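Local coordinates for protein inulin fructotransferase (Bacillus sp. snu-7, PDB 2INV) that probably converts inulin into a di-fructose anhydride and shortened chains by intramolecular fructosyl transfer, working as a lyase built on a right-handed parallel beta-helix, at residues S111-L116 against Q123-K128. Sequence-based numbering, arbitrary orientation.
Sequences SHIRVL and QAFLVK
Val115 and Ala124 meet through methyl groups alone, and a second apolar pair, Ile113 with Phe125, lies beside them in the core of the beta-helix. Both methyls of Val115 face the single methyl of Ala124 from the same side: CG2 of Val115 lies 3.9 Å from Ala124 CB, and CG1 of Val115 is 4.1 Å from the same CB. In the other pair, Ile113 CD1 approaches the ring of Phe125 at its rim, near the ring plane, and sits 4.2 Å from Phe125 CZ and equally far from CE1. Ile113 and Phe125 reach for each other from opposite directions; with CG of Phe125 anti to its carbonyl carbon (chi1 -67°), the ring extends back toward strand 111-115. Ile113 and Val115, two residues apart on the strand, both face inward, while the intervening Arg114 forms a salt bridge with Asp68. The chain turns a corner at Ala124 and Phe125, and it is this corner that packs against strand 111-115 in the buried interior of the beta-helix. Strand 111-115 runs parallel between strands 65-69 and 135-146, and strand 123-127 between 73-75 and 162-166.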
loop_
_atom_site.group_PDB
_atom_site.type_symbol
_atom_site.label_atom_id
_atom_site.label_comp_id
_atom_site.label_asym_id
_atom_site.label_seq_id
_atom_site.Cartn_x
_atom_site.Cartn_y
_atom_site.Cartn_z
ATOM N N SER A 111 17.532 12.848 8.475
ATOM C CA SER A 111 18.848 12.580 7.894
ATOM C C SER A 111 18.856 13.396 6.603
ATOM O O SER A 111 18.638 12.884 5.495
ATOM C CB SER A 111 18.997 11.088 7.620
ATOM O OG SER A 111 18.591 10.365 8.770
ATOM N N HIS A 112 19.114 14.681 6.810
ATOM C CA HIS A 112 19.119 15.743 5.824
ATOM C C HIS A 112 20.400 15.910 4.992
ATOM O O HIS A 112 21.452 16.308 5.513
ATOM C CB HIS A 112 18.779 17.010 6.614
ATOM C CG HIS A 112 18.728 18.265 5.814
ATOM N ND1 HIS A 112 18.094 18.359 4.593
ATOM C CD2 HIS A 112 19.137 19.516 6.125
ATOM C CE1 HIS A 112 18.113 19.618 4.191
ATOM N NE2 HIS A 112 18.737 20.340 5.103
ATOM N N ILE A 113 20.300 15.623 3.697
ATOM C CA ILE A 113 21.439 15.788 2.808
ATOM C C ILE A 113 21.150 16.934 1.860
ATOM O O ILE A 113 20.176 16.904 1.099
ATOM C CB ILE A 113 21.729 14.533 1.957
ATOM C CG1 ILE A 113 22.307 13.427 2.835
ATOM C CG2 ILE A 113 22.705 14.887 0.834
ATOM C CD1 ILE A 113 22.635 12.160 2.080
ATOM N N ARG A 114 21.990 17.955 1.930
ATOM C CA ARG A 114 21.830 19.090 1.058
ATOM C C ARG A 114 22.717 18.841 -0.137
ATOM O O ARG A 114 23.939 18.725 -0.030
ATOM C CB ARG A 114 22.207 20.359 1.790
ATOM C CG ARG A 114 21.749 20.354 3.237
ATOM C CD ARG A 114 21.434 21.749 3.667
ATOM N NE ARG A 114 22.553 22.625 3.357
ATOM C CZ ARG A 114 22.451 23.910 3.072
ATOM N NH1 ARG A 114 21.272 24.485 3.061
ATOM N NH2 ARG A 114 23.534 24.604 2.781
ATOM N N VAL A 115 22.046 18.710 -1.270
ATOM C CA VAL A 115 22.667 18.439 -2.546
ATOM C C VAL A 115 23.245 19.731 -3.106
ATOM O O VAL A 115 22.509 20.632 -3.515
ATOM C CB VAL A 115 21.614 17.858 -3.502
ATOM C CG1 VAL A 115 22.228 17.547 -4.851
ATOM C CG2 VAL A 115 21.012 16.603 -2.886
ATOM N N LEU A 116 24.571 19.817 -3.113
ATOM C CA LEU A 116 25.267 20.994 -3.616
ATOM C C LEU A 116 26.197 20.537 -4.737
ATOM O O LEU A 116 27.372 20.911 -4.784
ATOM C CB LEU A 116 26.080 21.633 -2.488
ATOM C CG LEU A 116 25.259 21.908 -1.229
ATOM C CD1 LEU A 116 26.183 22.275 -0.080
ATOM C CD2 LEU A 116 24.267 23.024 -1.510
ATOM N N GLN A 123 23.783 14.524 -10.216
ATOM C CA GLN A 123 23.217 13.575 -9.272
ATOM C C GLN A 123 23.951 13.369 -7.951
ATOM O O GLN A 123 25.161 13.135 -7.927
ATOM C CB GLN A 123 23.049 12.234 -9.984
ATOM C CG GLN A 123 22.539 12.379 -11.417
ATOM C CD GLN A 123 23.650 12.362 -12.458
ATOM O OE1 GLN A 123 24.759 12.850 -12.222
ATOM N NE2 GLN A 123 23.345 11.814 -13.629
ATOM N N ALA A 124 23.204 13.437 -6.851
ATOM C CA ALA A 124 23.778 13.230 -5.526
ATOM C C ALA A 124 24.216 11.778 -5.515
ATOM O O ALA A 124 25.320 11.443 -5.083
ATOM C CB ALA A 124 22.728 13.475 -4.442
ATOM N N PHE A 125 23.331 10.922 -6.012
ATOM C CA PHE A 125 23.600 9.501 -6.099
ATOM C C PHE A 125 23.386 9.021 -7.523
ATOM O O PHE A 125 22.315 9.211 -8.108
ATOM C CB PHE A 125 22.697 8.719 -5.138
ATOM C CG PHE A 125 22.989 8.994 -3.692
ATOM C CD1 PHE A 125 22.333 10.012 -3.010
ATOM C CD2 PHE A 125 23.968 8.265 -3.023
ATOM C CE1 PHE A 125 22.652 10.298 -1.683
ATOM C CE2 PHE A 125 24.292 8.544 -1.708
ATOM C CZ PHE A 125 23.629 9.569 -1.033
ATOM N N LEU A 126 24.422 8.406 -8.081
ATOM C CA LEU A 126 24.351 7.875 -9.429
ATOM C C LEU A 126 24.704 6.407 -9.353
ATOM O O LEU A 126 25.852 6.030 -9.091
ATOM C CB LEU A 126 25.314 8.607 -10.356
ATOM C CG LEU A 126 25.314 8.142 -11.817
ATOM C CD1 LEU A 126 23.909 8.221 -12.406
ATOM C CD2 LEU A 126 26.273 9.012 -12.607
ATOM N N VAL A 127 23.682 5.589 -9.562
ATOM C CA VAL A 127 23.804 4.149 -9.510
ATOM C C VAL A 127 24.062 3.616 -10.908
ATOM O O VAL A 127 23.233 3.772 -11.807
ATOM C CB VAL A 127 22.507 3.546 -8.964
ATOM C CG1 VAL A 127 22.670 2.063 -8.729
ATOM C CG2 VAL A 127 22.113 4.269 -7.687
ATOM N N LYS A 128 25.214 2.990 -11.099
ATOM C CA LYS A 128 25.529 2.451 -12.406
ATOM C C LYS A 128 26.716 1.524 -12.357
ATOM O O LYS A 128 27.615 1.664 -11.535
ATOM C CB LYS A 128 25.813 3.579 -13.398
ATOM C CG LYS A 128 27.006 4.447 -13.011
ATOM C CD LYS A 128 27.246 5.523 -14.071
ATOM C CE LYS A 128 28.482 6.337 -13.723
ATOM N NZ LYS A 128 28.846 7.289 -14.807
#